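Local coordinates for protein quinoline 2-oxidoreductase large subunit (Pseudomonas putida, PDB 1T3Q) that carries the molybdenum cofactor as the large subunit of quinoline 2-oxidoreductase, a molybdenum hydroxylase acting on quinoline, at residues Ala143-Ala157 with Glu355-Ile367. Residues are numbered along the deposited sequence; the frame is centred on the assembly and turned at random.
Sequences AVTGIEAALEGEARA and EESIAVATNKCPI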
# COMPACT_ATOMS: atom_id res chain seq x y z
N ALA B 143 -39.11 19.63 18.78
CA ALA B 143 -38.70 18.60 17.85
C ALA B 143 -39.85 17.71 17.43
O ALA B 143 -40.86 17.61 18.12
CB ALA B 143 -37.59 17.77 18.46
N VAL B 144 -39.69 17.06 16.27
CA VAL B 144 -40.69 16.13 15.76
C VAL B 144 -40.20 14.78 16.26
O VAL B 144 -39.18 14.27 15.79
CB VAL B 144 -40.75 16.16 14.23
CG1 VAL B 144 -41.76 15.12 13.73
CG2 VAL B 144 -41.14 17.55 13.75
N THR B 145 -40.93 14.21 17.21
CA THR B 145 -40.53 12.96 17.83
C THR B 145 -41.12 11.67 17.27
O THR B 145 -40.82 10.59 17.77
CB THR B 145 -40.85 13.01 19.33
OG1 THR B 145 -42.25 13.25 19.50
CG2 THR B 145 -40.07 14.15 19.99
N GLY B 146 -41.96 11.78 16.25
CA GLY B 146 -42.55 10.59 15.68
C GLY B 146 -43.48 10.87 14.52
O GLY B 146 -43.76 12.03 14.19
N ILE B 147 -43.97 9.81 13.90
CA ILE B 147 -44.87 9.90 12.76
C ILE B 147 -46.13 10.71 13.06
O ILE B 147 -46.54 11.54 12.25
CB ILE B 147 -45.26 8.49 12.28
CG1 ILE B 147 -44.05 7.82 11.62
CG2 ILE B 147 -46.44 8.57 11.31
CD1 ILE B 147 -44.28 6.37 11.25
N GLU B 148 -46.74 10.46 14.21
CA GLU B 148 -47.96 11.17 14.59
C GLU B 148 -47.72 12.67 14.64
O GLU B 148 -48.45 13.45 14.02
CB GLU B 148 -48.44 10.68 15.96
N ALA B 149 -46.68 13.08 15.36
CA ALA B 149 -46.33 14.48 15.50
C ALA B 149 -45.94 15.09 14.16
O ALA B 149 -46.28 16.23 13.86
CB ALA B 149 -45.19 14.65 16.50
N ALA B 150 -45.21 14.33 13.35
CA ALA B 150 -44.77 14.84 12.05
C ALA B 150 -45.96 15.12 11.13
O ALA B 150 -45.95 16.07 10.36
CB ALA B 150 -43.82 13.84 11.39
N LEU B 151 -46.99 14.29 11.23
CA LEU B 151 -48.18 14.44 10.39
C LEU B 151 -49.24 15.38 10.94
O LEU B 151 -49.98 16.00 10.18
CB LEU B 151 -48.81 13.06 10.15
CG LEU B 151 -48.74 12.40 8.77
CD1 LEU B 151 -47.57 12.92 7.96
CD2 LEU B 151 -48.65 10.90 8.97
N GLU B 152 -49.33 15.49 12.26
CA GLU B 152 -50.36 16.34 12.85
C GLU B 152 -49.87 17.51 13.69
O GLU B 152 -50.65 18.40 14.03
CB GLU B 152 -51.30 15.47 13.71
N GLY B 153 -48.58 17.53 14.00
CA GLY B 153 -48.03 18.60 14.82
C GLY B 153 -47.65 19.87 14.09
O GLY B 153 -47.64 19.93 12.86
N GLU B 154 -47.32 20.91 14.86
CA GLU B 154 -46.93 22.19 14.30
C GLU B 154 -45.43 22.26 14.02
O GLU B 154 -45.00 22.95 13.09
CB GLU B 154 -47.33 23.32 15.25
N ALA B 155 -44.64 21.55 14.81
CA ALA B 155 -43.20 21.56 14.64
C ALA B 155 -42.76 20.96 13.30
O ALA B 155 -43.39 20.04 12.78
CB ALA B 155 -42.53 20.81 15.79
N ARG B 156 -41.67 21.49 12.76
CA ARG B 156 -41.11 21.01 11.50
C ARG B 156 -39.72 20.46 11.80
O ARG B 156 -38.86 21.16 12.34
CB ARG B 156 -41.02 22.17 10.49
CG ARG B 156 -40.63 21.74 9.08
CD ARG B 156 -40.74 22.88 8.07
NE ARG B 156 -42.11 23.39 7.95
CZ ARG B 156 -42.53 24.22 7.00
NH1 ARG B 156 -43.79 24.62 6.98
NH2 ARG B 156 -41.70 24.63 6.06
N ALA B 157 -39.49 19.19 11.45
CA ALA B 157 -38.21 18.54 11.71
C ALA B 157 -37.02 19.18 11.01
O ALA B 157 -35.99 19.46 11.63
CB ALA B 157 -38.29 17.06 11.32
N GLU B 355 -53.19 1.42 -1.98
CA GLU B 355 -52.10 1.65 -1.06
C GLU B 355 -51.49 3.02 -1.23
O GLU B 355 -51.57 3.62 -2.29
CB GLU B 355 -51.01 0.57 -1.22
CG GLU B 355 -50.37 0.47 -2.60
CD GLU B 355 -49.50 1.66 -2.96
OE1 GLU B 355 -48.78 2.17 -2.08
OE2 GLU B 355 -49.53 2.08 -4.14
N GLU B 356 -50.88 3.49 -0.15
CA GLU B 356 -50.22 4.78 -0.16
C GLU B 356 -48.97 4.67 0.69
O GLU B 356 -48.98 4.02 1.74
CB GLU B 356 -51.12 5.87 0.40
CG GLU B 356 -50.55 7.28 0.22
CD GLU B 356 -51.43 8.36 0.82
OE1 GLU B 356 -51.24 9.55 0.47
OE2 GLU B 356 -52.31 8.04 1.64
N SER B 357 -47.90 5.30 0.23
CA SER B 357 -46.63 5.31 0.92
C SER B 357 -46.33 6.74 1.37
O SER B 357 -46.35 7.66 0.55
CB SER B 357 -45.52 4.83 -0.02
OG SER B 357 -44.26 4.95 0.59
N ILE B 358 -46.07 6.92 2.66
CA ILE B 358 -45.77 8.24 3.21
C ILE B 358 -44.45 8.21 3.99
O ILE B 358 -44.28 7.37 4.88
CB ILE B 358 -46.87 8.73 4.18
CG1 ILE B 358 -48.24 8.66 3.49
CG2 ILE B 358 -46.58 10.16 4.63
CD1 ILE B 358 -49.40 8.86 4.45
N ALA B 359 -43.54 9.11 3.66
CA ALA B 359 -42.25 9.20 4.35
C ALA B 359 -42.23 10.56 5.03
O ALA B 359 -42.38 11.59 4.37
CB ALA B 359 -41.10 9.09 3.35
N VAL B 360 -42.07 10.58 6.35
CA VAL B 360 -42.04 11.85 7.07
C VAL B 360 -40.73 12.08 7.79
O VAL B 360 -40.10 11.16 8.31
CB VAL B 360 -43.18 11.94 8.11
CG1 VAL B 360 -44.52 11.87 7.41
CG2 VAL B 360 -43.05 10.82 9.15
N ALA B 361 -40.32 13.35 7.81
CA ALA B 361 -39.09 13.73 8.48
C ALA B 361 -39.35 13.86 9.97
O ALA B 361 -40.40 14.37 10.39
CB ALA B 361 -38.58 15.05 7.92
N THR B 362 -38.40 13.39 10.77
CA THR B 362 -38.50 13.47 12.22
C THR B 362 -37.11 13.87 12.70
O THR B 362 -36.14 13.75 11.95
CB THR B 362 -38.86 12.10 12.84
OG1 THR B 362 -37.87 11.14 12.48
CG2 THR B 362 -40.22 11.62 12.36
N ASN B 363 -37.00 14.36 13.93
CA ASN B 363 -35.70 14.76 14.43
C ASN B 363 -34.97 13.57 15.04
O ASN B 363 -34.78 13.48 16.26
CB ASN B 363 -35.86 15.91 15.43
CG ASN B 363 -36.27 17.21 14.74
OD1 ASN B 363 -37.38 17.70 14.93
ND2 ASN B 363 -35.37 17.75 13.92
N LYS B 364 -34.56 12.66 14.17
CA LYS B 364 -33.83 11.45 14.54
C LYS B 364 -32.80 11.24 13.45
O LYS B 364 -32.83 11.93 12.43
CB LYS B 364 -34.79 10.26 14.57
CG LYS B 364 -35.95 10.43 15.52
CD LYS B 364 -36.95 9.29 15.40
CE LYS B 364 -38.15 9.53 16.31
NZ LYS B 364 -39.13 8.43 16.26
N CYS B 365 -31.88 10.31 13.63
CA CYS B 365 -30.91 10.11 12.58
C CYS B 365 -31.68 9.58 11.37
O CYS B 365 -32.73 8.94 11.52
CB CYS B 365 -29.81 9.14 13.00
SG CYS B 365 -30.31 7.44 12.96
N PRO B 366 -31.19 9.86 10.17
CA PRO B 366 -31.89 9.37 8.98
C PRO B 366 -32.11 7.87 8.92
O PRO B 366 -31.27 7.08 9.36
CB PRO B 366 -31.03 9.89 7.82
CG PRO B 366 -29.72 10.27 8.45
CD PRO B 366 -30.09 10.76 9.80
N ILE B 367 -33.27 7.49 8.41
CA ILE B 367 -33.60 6.09 8.25
C ILE B 367 -32.73 5.66 7.07
O ILE B 367 -32.40 6.47 6.21
CB ILE B 367 -35.10 5.90 7.92
CG1 ILE B 367 -35.55 4.50 8.33
CG2 ILE B 367 -35.36 6.13 6.44
CD1 ILE B 367 -35.58 4.30 9.84
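N363 and V144 show how an asparagine side chain can extend backbone pairing between loops far apart in sequence. The N363 amide N donates to V144 O at 2.9 Å. In return V144 N, 2.7 Å from N363 OD1, approaches along a lone pair within the plane of the carboxamide, and the bond is nearly straight (172°). With CG anti to the carbonyl carbon (chi1 -71°), the carboxamide turns back beside its own backbone N, which lets N363 meet both the backbone N-H and the C=O of V144. Its ND2 reaches A157 O, 2.9 Å off and tilted from both amide planes, and also bonds R110 O; two acceptors thus fix which way the amide is flipped. Replacing N363 by an alanine removes the carboxamide, and would probably leave V144 N without its acceptor and A157 O and R110 O without this donor. N363 also centres an inverse gamma turn, beyond which the extended K364 chain brings NZ to T145 O in a weak bond; its stronger partner is D322, which T362 OG1 shares. Farther along, helix 147-152 crosses strand 355-360 almost perpendicularly (93°). V360 CG2 lies against A150 CB (3.8 Å) and I147 CG1, while CG1 faces L151 CD1 so closely, with L151 in an unusual rotamer, that the exact placement is doubtful. The CB atoms of A157 and A150 both lie against A361 O, a buried carbonyl with no polar partner in the model. Directional bonds around N363 thus set the register of 143-157 against the loop after strand 352-360, whereas the apolar V360 side adds contact without direction.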